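Thioredoxin-like fold domain-containing protein (Paracoccus denitrificans, PDB 3DML) acts as a periplasmic thiol-disulfide oxidoreductase of the thioredoxin fold and probably serves in chemotrophic sulfur oxidation. Local coordinates at residues M24-Q27 with Y32-R35; P42-T47 with A53-L58; P78-M83 with D99-M104. All blocks are in the same frame, centred on the assembly; numbering follows the deposited sequence. Where two conformers were deposited one is given.

Contact 1: M24-Q27 with Y32-R35; sequences MFEQ and YCAR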
HETATM    1  N   MSE A  24      -1.579  -3.275   0.903  1.00 13.32           N
HETATM    2  CA  MSE A  24      -1.478  -2.700   2.220  0.50 13.42           C
HETATM    3  C   MSE A  24      -1.335  -3.820   3.238  1.00 13.60           C
HETATM    4  O   MSE A  24      -2.243  -4.648   3.386  1.00 13.62           O
HETATM    5  CB  MSE A  24      -2.714  -1.870   2.517  0.50 13.49           C
HETATM    6  CG  MSE A  24      -2.748  -1.414   3.945  0.50 13.43           C
HETATM    7 SE   MSE A  24      -4.372  -0.463   4.361  0.50 15.56          SE
HETATM    8  CE  MSE A  24      -3.687   0.257   6.031  0.50  9.59           C
ATOM      9  N   PHE A  25      -0.201  -3.839   3.931  1.00 12.23           N
ATOM     10  CA  PHE A  25       0.079  -4.862   4.922  1.00 11.59           C
ATOM     11  C   PHE A  25      -0.295  -4.383   6.308  1.00 12.68           C
ATOM     12  O   PHE A  25       0.147  -3.314   6.743  1.00 12.16           O
ATOM     13  CB  PHE A  25       1.549  -5.299   4.853  1.00 11.52           C
ATOM     14  CG  PHE A  25       1.863  -6.097   3.634  1.00 10.78           C
ATOM     15  CD1 PHE A  25       1.747  -7.487   3.654  1.00 10.87           C
ATOM     16  CD2 PHE A  25       2.241  -5.462   2.446  1.00  9.82           C
ATOM     17  CE1 PHE A  25       2.037  -8.233   2.507  1.00 10.81           C
ATOM     18  CE2 PHE A  25       2.529  -6.193   1.298  1.00 10.20           C
ATOM     19  CZ  PHE A  25       2.424  -7.579   1.310  1.00  9.62           C
ATOM     20  N   GLU A  26      -1.106  -5.194   6.988  1.00 13.21           N
ATOM     21  CA  GLU A  26      -1.671  -4.867   8.304  0.50 14.20           C
ATOM     22  C   GLU A  26      -1.387  -5.950   9.331  1.00 14.70           C
ATOM     23  O   GLU A  26      -0.890  -7.024   8.986  1.00 14.34           O
ATOM     24  CB  GLU A  26      -3.191  -4.749   8.192  0.50 14.77           C
ATOM     25  CG  GLU A  26      -3.682  -3.707   7.231  0.50 13.74           C
ATOM     26  CD  GLU A  26      -5.073  -3.236   7.591  0.50 15.29           C
ATOM     27  OE1 GLU A  26      -5.356  -2.038   7.409  0.50 15.84           O
ATOM     28  OE2 GLU A  26      -5.882  -4.063   8.063  0.50 16.17           O
ATOM     29  N   GLN A  27      -1.696  -5.671  10.600  1.00 15.47           N
ATOM     30  CA  GLN A  27      -1.689  -6.687  11.651  1.00 15.96           C
ATOM     31  C   GLN A  27      -2.667  -6.252  12.731  1.00 17.39           C
ATOM     32  O   GLN A  27      -3.034  -5.073  12.780  1.00 15.80           O
ATOM     33  CB  GLN A  27      -0.297  -6.879  12.256  1.00 16.87           C
ATOM     34  CG  GLN A  27       0.259  -5.698  13.089  1.00 16.91           C
ATOM     35  CD  GLN A  27       1.647  -6.011  13.588  1.00 19.51           C
ATOM     36  OE1 GLN A  27       1.843  -6.989  14.320  1.00 19.14           O
ATOM     37  NE2 GLN A  27       2.633  -5.199  13.183  1.00 19.18           N
ATOM     38  N   TYR A  32      -2.039   2.710  13.508  1.00 12.95           N
ATOM     39  CA  TYR A  32      -1.815   3.455  12.268  1.00 13.04           C
ATOM     40  C   TYR A  32      -2.507   2.852  11.040  1.00 12.71           C
ATOM     41  O   TYR A  32      -2.948   3.605  10.189  1.00 12.53           O
ATOM     42  CB  TYR A  32      -0.319   3.717  12.035  1.00 13.98           C
ATOM     43  CG  TYR A  32       0.165   4.881  12.883  1.00 14.88           C
ATOM     44  CD1 TYR A  32       0.675   4.674  14.162  1.00 17.74           C
ATOM     45  CD2 TYR A  32       0.045   6.186  12.420  1.00 15.25           C
ATOM     46  CE1 TYR A  32       1.093   5.748  14.948  1.00 16.76           C
ATOM     47  CE2 TYR A  32       0.463   7.266  13.197  1.00 16.79           C
ATOM     48  CZ  TYR A  32       0.995   7.028  14.461  1.00 17.83           C
ATOM     49  OH  TYR A  32       1.393   8.110  15.222  1.00 21.42           O
ATOM     50  N   CYS A  33      -2.614   1.523  10.963  1.00 12.10           N
ATOM     51  CA  CYS A  33      -3.531   0.872   9.989  1.00 13.34           C
ATOM     52  C   CYS A  33      -4.960   1.359  10.157  1.00 12.92           C
ATOM     53  O   CYS A  33      -5.623   1.707   9.185  1.00 12.88           O
ATOM     54  CB  CYS A  33      -3.516  -0.649  10.122  1.00 13.38           C
ATOM     55  SG  CYS A  33      -1.938  -1.340   9.597  1.00 20.14           S
ATOM     56  N   ALA A  34      -5.444   1.377  11.393  1.00 13.08           N
ATOM     57  CA  ALA A  34      -6.823   1.809  11.653  1.00 13.53           C
ATOM     58  C   ALA A  34      -7.020   3.284  11.270  1.00 13.39           C
ATOM     59  O   ALA A  34      -8.096   3.668  10.759  1.00 13.59           O
ATOM     60  CB  ALA A  34      -7.173   1.582  13.108  1.00 14.14           C
ATOM     61  N   ARG A  35      -6.005   4.119  11.515  1.00 12.53           N
ATOM     62  CA  ARG A  35      -6.080   5.515  11.068  1.00 12.93           C
ATOM     63  C   ARG A  35      -6.184   5.657   9.564  1.00 12.38           C
ATOM     64  O   ARG A  35      -6.983   6.437   9.070  1.00 12.51           O
ATOM     65  CB  ARG A  35      -4.894   6.336  11.542  1.00 13.23           C
ATOM     66  CG  ARG A  35      -4.938   6.665  13.012  1.00 15.15           C
ATOM     67  CD  ARG A  35      -3.861   7.731  13.281  1.00 16.59           C
ATOM     68  NE  ARG A  35      -3.646   7.927  14.706  1.00 21.44           N
ATOM     69  CZ  ARG A  35      -2.700   8.716  15.200  1.00 22.22           C
ATOM     70  NH1 ARG A  35      -1.895   9.376  14.379  1.00 22.91           N
ATOM     71  NH2 ARG A  35      -2.567   8.840  16.508  1.00 23.18           N
TER

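Contact 2: P42-T47 with A53-L58; sequences PQYPLT and APVQRL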
ATOM      1  N   PRO A  42     -11.737   5.291   2.774  1.00 15.15           N
ATOM      2  CA  PRO A  42     -13.030   5.661   2.163  1.00 16.06           C
ATOM      3  C   PRO A  42     -12.877   6.502   0.870  1.00 15.86           C
ATOM      4  O   PRO A  42     -13.621   6.285  -0.100  1.00 16.22           O
ATOM      5  CB  PRO A  42     -13.725   6.475   3.267  1.00 16.89           C
ATOM      6  CG  PRO A  42     -12.994   6.119   4.569  1.00 17.49           C
ATOM      7  CD  PRO A  42     -11.575   5.841   4.137  1.00 15.30           C
ATOM      8  N   GLN A  43     -11.919   7.436   0.831  1.00 14.75           N
ATOM      9  CA  GLN A  43     -11.709   8.280  -0.356  1.00 15.08           C
ATOM     10  C   GLN A  43     -10.982   7.528  -1.455  1.00 13.93           C
ATOM     11  O   GLN A  43     -11.159   7.809  -2.635  1.00 13.70           O
ATOM     12  CB  GLN A  43     -10.811   9.489  -0.012  1.00 16.32           C
ATOM     13  CG  GLN A  43     -11.171  10.179   1.258  1.00 19.07           C
ATOM     14  CD  GLN A  43     -10.193  11.290   1.592  1.00 21.21           C
ATOM     15  OE1 GLN A  43      -9.239  11.097   2.378  1.00 20.17           O
ATOM     16  NE2 GLN A  43     -10.416  12.461   0.997  1.00 17.88           N
ATOM     17  N   TYR A  44     -10.131   6.588  -1.059  1.00 11.94           N
ATOM     18  CA  TYR A  44      -9.152   6.026  -1.965  1.00 12.01           C
ATOM     19  C   TYR A  44      -9.673   5.549  -3.345  1.00 11.57           C
ATOM     20  O   TYR A  44      -9.191   6.014  -4.374  1.00 12.39           O
ATOM     21  CB  TYR A  44      -8.330   4.934  -1.229  1.00 11.78           C
ATOM     22  CG  TYR A  44      -7.124   4.516  -2.014  1.00 11.76           C
ATOM     23  CD1 TYR A  44      -5.958   5.281  -2.000  1.00 14.81           C
ATOM     24  CD2 TYR A  44      -7.147   3.351  -2.788  1.00 12.28           C
ATOM     25  CE1 TYR A  44      -4.841   4.907  -2.737  1.00 13.17           C
ATOM     26  CE2 TYR A  44      -6.052   2.961  -3.527  1.00 12.73           C
ATOM     27  CZ  TYR A  44      -4.888   3.735  -3.498  1.00 12.36           C
ATOM     28  OH  TYR A  44      -3.785   3.357  -4.235  1.00 13.73           O
ATOM     29  N   PRO A  45     -10.661   4.632  -3.384  1.00 12.11           N
ATOM     30  CA  PRO A  45     -11.095   4.175  -4.717  1.00 11.80           C
ATOM     31  C   PRO A  45     -11.873   5.222  -5.525  1.00 12.24           C
ATOM     32  O   PRO A  45     -12.183   4.990  -6.692  1.00 11.92           O
ATOM     33  CB  PRO A  45     -11.988   2.960  -4.388  1.00 11.72           C
ATOM     34  CG  PRO A  45     -12.558   3.268  -3.055  1.00 13.56           C
ATOM     35  CD  PRO A  45     -11.403   3.935  -2.307  1.00 12.62           C
ATOM     36  N   LEU A  46     -12.163   6.361  -4.906  1.00 12.45           N
ATOM     37  CA  LEU A  46     -12.896   7.444  -5.547  1.00 13.46           C
ATOM     38  C   LEU A  46     -11.999   8.522  -6.144  1.00 14.50           C
ATOM     39  O   LEU A  46     -12.495   9.482  -6.763  1.00 15.95           O
ATOM     40  CB  LEU A  46     -13.850   8.065  -4.525  1.00 13.16           C
ATOM     41  CG  LEU A  46     -14.747   7.035  -3.830  1.00 13.65           C
ATOM     42  CD1 LEU A  46     -15.582   7.725  -2.758  1.00 13.04           C
ATOM     43  CD2 LEU A  46     -15.622   6.294  -4.814  1.00 14.99           C
ATOM     44  N   THR A  47     -10.693   8.355  -5.961  1.00 15.81           N
ATOM     45  CA  THR A  47      -9.675   9.290  -6.450  1.00 17.31           C
ATOM     46  C   THR A  47      -8.960   8.724  -7.672  1.00 18.19           C
ATOM     47  O   THR A  47      -8.916   7.506  -7.885  1.00 16.60           O
ATOM     48  CB  THR A  47      -8.601   9.577  -5.365  1.00 17.13           C
ATOM     49  OG1 THR A  47      -7.877   8.375  -5.077  1.00 18.65           O
ATOM     50  CG2 THR A  47      -9.221  10.090  -4.079  1.00 18.33           C
ATOM     51  N   ALA A  53      -4.110   2.626  -8.837  1.00 16.97           N
ATOM     52  CA  ALA A  53      -3.495   1.553  -8.057  1.00 15.71           C
ATOM     53  C   ALA A  53      -4.441   1.030  -6.983  1.00 14.71           C
ATOM     54  O   ALA A  53      -4.295   1.367  -5.814  1.00 14.36           O
ATOM     55  CB  ALA A  53      -2.183   2.047  -7.434  1.00 15.52           C
ATOM     56  N   PRO A  54      -5.410   0.180  -7.367  1.00 14.41           N
ATOM     57  CA  PRO A  54      -6.381  -0.331  -6.406  1.00 14.05           C
ATOM     58  C   PRO A  54      -5.719  -1.041  -5.206  1.00 13.70           C
ATOM     59  O   PRO A  54      -4.757  -1.810  -5.387  1.00 13.17           O
ATOM     60  CB  PRO A  54      -7.197  -1.335  -7.242  1.00 14.33           C
ATOM     61  CG  PRO A  54      -7.076  -0.859  -8.611  1.00 15.93           C
ATOM     62  CD  PRO A  54      -5.656  -0.360  -8.719  1.00 15.46           C
ATOM     63  N   VAL A  55      -6.233  -0.790  -4.008  1.00 13.87           N
ATOM     64  CA  VAL A  55      -5.651  -1.334  -2.773  1.00 15.63           C
ATOM     65  C   VAL A  55      -6.169  -2.744  -2.472  1.00 16.18           C
ATOM     66  O   VAL A  55      -7.335  -3.065  -2.761  1.00 16.30           O
ATOM     67  CB  VAL A  55      -5.854  -0.370  -1.550  1.00 16.02           C
ATOM     68  CG1 VAL A  55      -7.337  -0.199  -1.205  1.00 18.02           C
ATOM     69  CG2 VAL A  55      -5.087  -0.832  -0.318  1.00 18.32           C
ATOM     70  N   GLN A  56      -5.275  -3.577  -1.945  1.00 16.31           N
ATOM     71  CA  GLN A  56      -5.621  -4.912  -1.463  0.50 16.77           C
ATOM     72  C   GLN A  56      -4.922  -5.093  -0.112  1.00 16.71           C
ATOM     73  O   GLN A  56      -3.714  -4.868   0.015  1.00 17.31           O
ATOM     74  CB  GLN A  56      -5.172  -5.979  -2.464  0.50 17.26           C
ATOM     75  CG  GLN A  56      -5.335  -5.607  -3.967  0.50 18.73           C
ATOM     76  CD  GLN A  56      -6.789  -5.508  -4.478  0.50 20.44           C
ATOM     77  OE1 GLN A  56      -7.735  -6.094  -3.917  0.50 19.02           O
ATOM     78  NE2 GLN A  56      -6.959  -4.760  -5.576  0.50 21.08           N
ATOM     79  N   ARG A  57      -5.679  -5.446   0.921  1.00 15.79           N
ATOM     80  CA  ARG A  57      -5.089  -5.610   2.232  1.00 15.80           C
ATOM     81  C   ARG A  57      -4.609  -7.039   2.436  1.00 15.53           C
ATOM     82  O   ARG A  57      -5.252  -7.993   1.968  1.00 14.97           O
ATOM     83  CB  ARG A  57      -6.105  -5.293   3.320  1.00 16.58           C
ATOM     84  CG  ARG A  57      -6.603  -3.858   3.322  1.00 16.80           C
ATOM     85  CD  ARG A  57      -7.491  -3.649   4.542  1.00 22.13           C
ATOM     86  NE  ARG A  57      -7.896  -2.251   4.734  1.00 20.03           N
ATOM     87  CZ  ARG A  57      -8.765  -1.667   3.925  1.00 22.06           C
ATOM     88  NH1 ARG A  57      -9.242  -2.368   2.903  1.00 20.63           N
ATOM     89  NH2 ARG A  57      -9.147  -0.402   4.118  1.00 20.06           N
ATOM     90  N   LEU A  58      -3.517  -7.181   3.179  1.00 14.03           N
ATOM     91  CA  LEU A  58      -2.978  -8.483   3.535  1.00 13.57           C
ATOM     92  C   LEU A  58      -2.431  -8.362   4.938  1.00 13.72           C
ATOM     93  O   LEU A  58      -2.168  -7.254   5.411  1.00 14.76           O
ATOM     94  CB  LEU A  58      -1.838  -8.888   2.584  1.00 13.08           C
ATOM     95  CG  LEU A  58      -2.164  -9.045   1.100  1.00 14.17           C
ATOM     96  CD1 LEU A  58      -0.875  -9.170   0.296  1.00 15.69           C
ATOM     97  CD2 LEU A  58      -3.067 -10.281   0.867  1.00 13.15           C
TER

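Contact 3: P78-M83 with D99-M104; sequences PTFVLM and DFFWPM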
ATOM      1  N   PRO A  78       1.551   0.094   9.120  1.00 13.95           N
ATOM      2  CA  PRO A  78       1.167  -0.274   7.753  1.00 13.40           C
ATOM      3  C   PRO A  78       2.334  -0.123   6.784  1.00 13.63           C
ATOM      4  O   PRO A  78       3.145   0.804   6.908  1.00 13.70           O
ATOM      5  CB  PRO A  78       0.064   0.743   7.406  1.00 13.99           C
ATOM      6  CG  PRO A  78       0.407   1.952   8.243  1.00 13.80           C
ATOM      7  CD  PRO A  78       1.112   1.464   9.476  1.00 13.86           C
ATOM      8  N   THR A  79       2.426  -1.037   5.828  1.00 12.71           N
ATOM      9  CA  THR A  79       3.345  -0.851   4.697  1.00 11.29           C
ATOM     10  C   THR A  79       2.501  -0.913   3.437  1.00 10.98           C
ATOM     11  O   THR A  79       1.635  -1.784   3.314  1.00 10.91           O
ATOM     12  CB  THR A  79       4.431  -1.955   4.656  1.00 11.67           C
ATOM     13  OG1 THR A  79       5.328  -1.775   5.759  1.00 12.20           O
ATOM     14  CG2 THR A  79       5.250  -1.903   3.346  1.00 10.84           C
ATOM     15  N   PHE A  80       2.767  -0.025   2.495  1.00 10.31           N
ATOM     16  CA  PHE A  80       2.026  -0.010   1.243  1.00 10.77           C
ATOM     17  C   PHE A  80       2.991  -0.345   0.126  1.00 11.00           C
ATOM     18  O   PHE A  80       3.936   0.401  -0.088  1.00 11.88           O
ATOM     19  CB  PHE A  80       1.421   1.371   0.992  1.00 10.75           C
ATOM     20  CG  PHE A  80       0.535   1.852   2.120  1.00 11.37           C
ATOM     21  CD1 PHE A  80      -0.835   1.553   2.105  1.00 11.84           C
ATOM     22  CD2 PHE A  80       1.071   2.583   3.180  1.00 13.23           C
ATOM     23  CE1 PHE A  80      -1.673   1.995   3.133  1.00 10.44           C
ATOM     24  CE2 PHE A  80       0.249   3.032   4.242  1.00 10.96           C
ATOM     25  CZ  PHE A  80      -1.131   2.728   4.209  1.00 12.25           C
ATOM     26  N   VAL A  81       2.776  -1.468  -0.551  1.00 10.18           N
ATOM     27  CA  VAL A  81       3.700  -1.868  -1.599  1.00  9.85           C
ATOM     28  C   VAL A  81       3.032  -1.668  -2.957  1.00 10.68           C
ATOM     29  O   VAL A  81       1.970  -2.237  -3.230  1.00 10.08           O
ATOM     30  CB  VAL A  81       4.156  -3.338  -1.469  1.00 10.17           C
ATOM     31  CG1 VAL A  81       5.132  -3.677  -2.603  1.00 11.44           C
ATOM     32  CG2 VAL A  81       4.826  -3.577  -0.108  1.00 10.66           C
ATOM     33  N   LEU A  82       3.660  -0.861  -3.797  1.00 10.41           N
ATOM     34  CA  LEU A  82       3.150  -0.672  -5.149  1.00 11.76           C
ATOM     35  C   LEU A  82       3.732  -1.772  -6.011  1.00 12.74           C
ATOM     36  O   LEU A  82       4.962  -1.874  -6.178  1.00 13.24           O
ATOM     37  CB  LEU A  82       3.510   0.711  -5.698  1.00 11.65           C
ATOM     38  CG  LEU A  82       2.895   1.001  -7.073  1.00 13.51           C
ATOM     39  CD1 LEU A  82       1.374   1.255  -6.972  1.00 12.69           C
ATOM     40  CD2 LEU A  82       3.603   2.169  -7.745  1.00 14.15           C
HETATM   41  N   MSE A  83       2.831  -2.581  -6.559  1.00 13.04           N
HETATM   42  CA  MSE A  83       3.169  -3.697  -7.438  1.00 13.68           C
HETATM   43  C   MSE A  83       2.895  -3.298  -8.866  1.00 15.05           C
HETATM   44  O   MSE A  83       1.852  -2.710  -9.166  1.00 15.03           O
HETATM   45  CB  MSE A  83       2.272  -4.895  -7.135  1.00 12.69           C
HETATM   46  CG  MSE A  83       2.213  -5.303  -5.706  1.00 15.10           C
HETATM   47 SE   MSE A  83       3.936  -6.000  -5.088  1.00 21.33          SE
HETATM   48  CE  MSE A  83       3.936  -7.622  -6.154  1.00 17.39           C
ATOM     49  N   ASP A  99      -1.455  14.018   4.241  1.00 15.21           N
ATOM     50  CA  ASP A  99      -0.651  14.866   3.372  1.00 16.59           C
ATOM     51  C   ASP A  99       0.698  14.239   3.056  1.00 16.26           C
ATOM     52  O   ASP A  99       1.435  14.703   2.200  1.00 17.49           O
ATOM     53  CB  ASP A  99      -0.451  16.247   4.020  1.00 16.37           C
ATOM     54  CG  ASP A  99      -1.731  17.065   4.071  1.00 20.51           C
ATOM     55  OD1 ASP A  99      -2.819  16.481   3.840  1.00 21.04           O
ATOM     56  OD2 ASP A  99      -1.637  18.299   4.358  1.00 23.41           O
ATOM     57  N   PHE A 100       1.042  13.204   3.789  1.00 16.14           N
ATOM     58  CA  PHE A 100       2.275  12.476   3.511  1.00 16.71           C
ATOM     59  C   PHE A 100       1.985  11.362   2.521  1.00 15.93           C
ATOM     60  O   PHE A 100       2.716  11.168   1.561  1.00 16.50           O
ATOM     61  CB  PHE A 100       2.852  11.970   4.818  1.00 17.62           C
ATOM     62  CG  PHE A 100       3.432  13.080   5.631  1.00 20.21           C
ATOM     63  CD1 PHE A 100       4.795  13.363   5.561  1.00 22.31           C
ATOM     64  CD2 PHE A 100       2.595  13.913   6.379  1.00 22.23           C
ATOM     65  CE1 PHE A 100       5.330  14.432   6.271  1.00 22.77           C
ATOM     66  CE2 PHE A 100       3.116  14.982   7.100  1.00 23.50           C
ATOM     67  CZ  PHE A 100       4.489  15.245   7.036  1.00 21.22           C
ATOM     68  N   PHE A 101       0.856  10.711   2.710  1.00 14.27           N
ATOM     69  CA  PHE A 101       0.464   9.570   1.890  1.00 12.43           C
ATOM     70  C   PHE A 101       0.336   9.914   0.421  1.00 12.39           C
ATOM     71  O   PHE A 101       0.962   9.293  -0.415  1.00 11.62           O
ATOM     72  CB  PHE A 101      -0.831   8.933   2.441  1.00 11.62           C
ATOM     73  CG  PHE A 101      -1.273   7.728   1.656  1.00 12.54           C
ATOM     74  CD1 PHE A 101      -0.628   6.493   1.814  1.00 12.36           C
ATOM     75  CD2 PHE A 101      -2.274   7.849   0.704  1.00 12.18           C
ATOM     76  CE1 PHE A 101      -1.045   5.362   1.062  1.00 12.71           C
ATOM     77  CE2 PHE A 101      -2.692   6.742  -0.045  1.00 11.89           C
ATOM     78  CZ  PHE A 101      -2.069   5.510   0.128  1.00 11.74           C
ATOM     79  N   TRP A 102      -0.492  10.904   0.086  1.00 12.28           N
ATOM     80  CA  TRP A 102      -0.770  11.178  -1.320  1.00 12.14           C
ATOM     81  C   TRP A 102       0.430  11.498  -2.224  1.00 12.66           C
ATOM     82  O   TRP A 102       0.587  10.875  -3.284  1.00 12.59           O
ATOM     83  CB  TRP A 102      -1.852  12.262  -1.466  1.00 12.62           C
ATOM     84  CG  TRP A 102      -3.199  11.890  -0.888  1.00 12.06           C
ATOM     85  CD1 TRP A 102      -3.841  12.481   0.164  1.00 11.98           C
ATOM     86  CD2 TRP A 102      -4.080  10.871  -1.376  1.00 13.52           C
ATOM     87  NE1 TRP A 102      -5.067  11.877   0.368  1.00 12.99           N
ATOM     88  CE2 TRP A 102      -5.234  10.891  -0.567  1.00 13.31           C
ATOM     89  CE3 TRP A 102      -3.996   9.936  -2.421  1.00 14.48           C
ATOM     90  CZ2 TRP A 102      -6.302  10.005  -0.764  1.00 16.41           C
ATOM     91  CZ3 TRP A 102      -5.050   9.061  -2.614  1.00 15.02           C
ATOM     92  CH2 TRP A 102      -6.188   9.102  -1.795  1.00 15.60           C
ATOM     93  N   PRO A 103       1.270  12.477  -1.846  1.00 13.27           N
ATOM     94  CA  PRO A 103       2.380  12.798  -2.755  1.00 14.20           C
ATOM     95  C   PRO A 103       3.458  11.698  -2.769  1.00 15.21           C
ATOM     96  O   PRO A 103       4.156  11.528  -3.777  1.00 15.48           O
ATOM     97  CB  PRO A 103       2.956  14.123  -2.184  1.00 14.18           C
ATOM     98  CG  PRO A 103       2.535  14.171  -0.786  1.00 13.67           C
ATOM     99  CD  PRO A 103       1.267  13.328  -0.644  1.00 13.38           C
HETATM  100  N   MSE A 104       3.595  10.956  -1.678  1.00 15.40           N
HETATM  101  CA  MSE A 104       4.579   9.875  -1.664  0.70 16.13           C
HETATM  102  C   MSE A 104       4.112   8.713  -2.520  1.00 15.99           C
HETATM  103  O   MSE A 104       4.908   8.092  -3.219  1.00 15.97           O
HETATM  104  CB  MSE A 104       4.881   9.457  -0.236  0.70 17.02           C
HETATM  105  CG  MSE A 104       5.296  10.664   0.594  0.70 20.27           C
HETATM  106 SE   MSE A 104       6.002  10.203   2.307  0.70 28.27          SE
HETATM  107  CE  MSE A 104       4.559   9.120   3.088  0.70 26.31           C
TER

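Contact 1: M24-Q27 with Y32-R35
C33 sets its thiol against the end of strand 20-26, where E26 lies along the sulfur and the selenomethionine at M24 touches the CB and backbone of the cysteine. The sulfur is turned to the side of its own backbone N (chi1 -68°), a torsion that swings it off helix 31-39 and onto the strand. There SG rests 3.8 Å from E26 CA and also 3.8 Å from E26 CG, touching the strand backbone and the first methylenes of the side chain, while F25 O stands 4.0 Å from SG. E26 runs extended alongside the cysteine. This carries the carboxylate past the sulfur, and E26 OE1 comes closer to C33 CB (3.6 Å) than to C33 SG (4.1 Å); around OE1 stand the like charge of D37 and, in a long, weak ion pair, R57. M24 reaches across with a fully extended chain, and only its terminal methyl arrives: M24 CE is 4.2 Å from C33 CB and 4.0 Å from C33 O. P78, which follows a cis peptide bond, packs on C33, as the cis-proline does beside the active site in thioredoxins. No hydrogen bond joins strand to helix here. The thiol of this CxxC motif, reduced in this crystal although C30 and C33 form a disulfide in another structure of the protein, thus meets the strand by van der Waals contact, consistent with the buried second cysteine of a thioredoxin-type motif.

Contact 2: P42-T47 with A53-L58
The carbonyl O of Y44, whose ring reaches over to A53 and V55, is gripped twice by T47. T47 OG1 donates to Y44 O at 2.8 Å, and the backbone T47 N adds a longer bond to Y44 O of 3.2 Å; the same T47 side chain caps G50 N at the start of helix 48-52. The side chain of Y44 leaves this turn with chi1 near -168°, which takes its hydroxyl to A53. Y44 OH gives a short hydrogen bond of 2.6 Å to A53 O, which lies at the ring edge and in the ring plane. The hydroxyl approaches A53 O at a C=O...O angle of 145°, tilted 23° from the carbonyl plane. V55 supplies the apolar half of the contact: its CB sits 3.9 Å from Y44 CE2, and V55 CG1 is the same distance from Y44 CD2, the two side chains crossing obliquely. The tyrosine thereby ties the loop after helix 31-39 to the chain just as helix 48-52 ends and strand 55-59 begins, with W102 and L105 of helix 98-112 and L22 of strand 20-26 also packing on its side chain.

Contact 3: P78-M83 with D99-M104
F80 and F101 meet as an edge-to-face pair between strand 79-84 and helix 98-112, with the edge of F101 turned to the face of F80. The CB of F80 points to the helix but stays 4.7 Å from F101 CE1. From CG onward every ring atom faces the same partner: F80 CG and F80 CD1 each lie 4.0 Å from F101 CE1, and at the tip F80 CZ is 4.1 Å from it. Such even spacing places that one carbon over the middle of the ring. On the other side of the ring plane, out beyond the rim, M24 CG of strand 20-26 lies 3.7 Å from F80 CE1. With chi1 at -179°, the ring of F101 stretches straight away from its backbone N and outward to the sheet; the centroids are 5.1 Å apart and the planes stand at 64°. W36 of helix 31-39 adds a third ring, meeting both phenylalanines. With an alanine here in place of F80, F101 CE1 would probably lose the face it rests on, opening a gap between sheet and helix and setting the F101 ring freer to turn. No polar group takes part, so the helix is held to the sheet at this point by aromatic packing, in which the C-H edge of one ring favourably meets the pi face of the other.

How the contacts relate
All three contacts pack helices or loops on the same sheet. Contacts 1 and 3 are buried and lie on the neighbouring antiparallel strands 20-26 and 79-84, joined by the probable bond from F25 N to T79 O; contact 2 is partly buried, at the start of 55-59, one of the two outermost strands. Their chemistry follows their place. Near the CxxC motif contact 1 mixes a thiol, a methyl and a carboxylate without a bond, contact 3 deeper inside is purely aromatic, and contact 2 alone carries a hydrogen bond across its segments. Contact 2 also meets contact 3 directly, Y44 CE1 lying 3.9 Å from F101 CE2, and probable backbone bonds, M24 N to Q56 O among them, link it to contact 1.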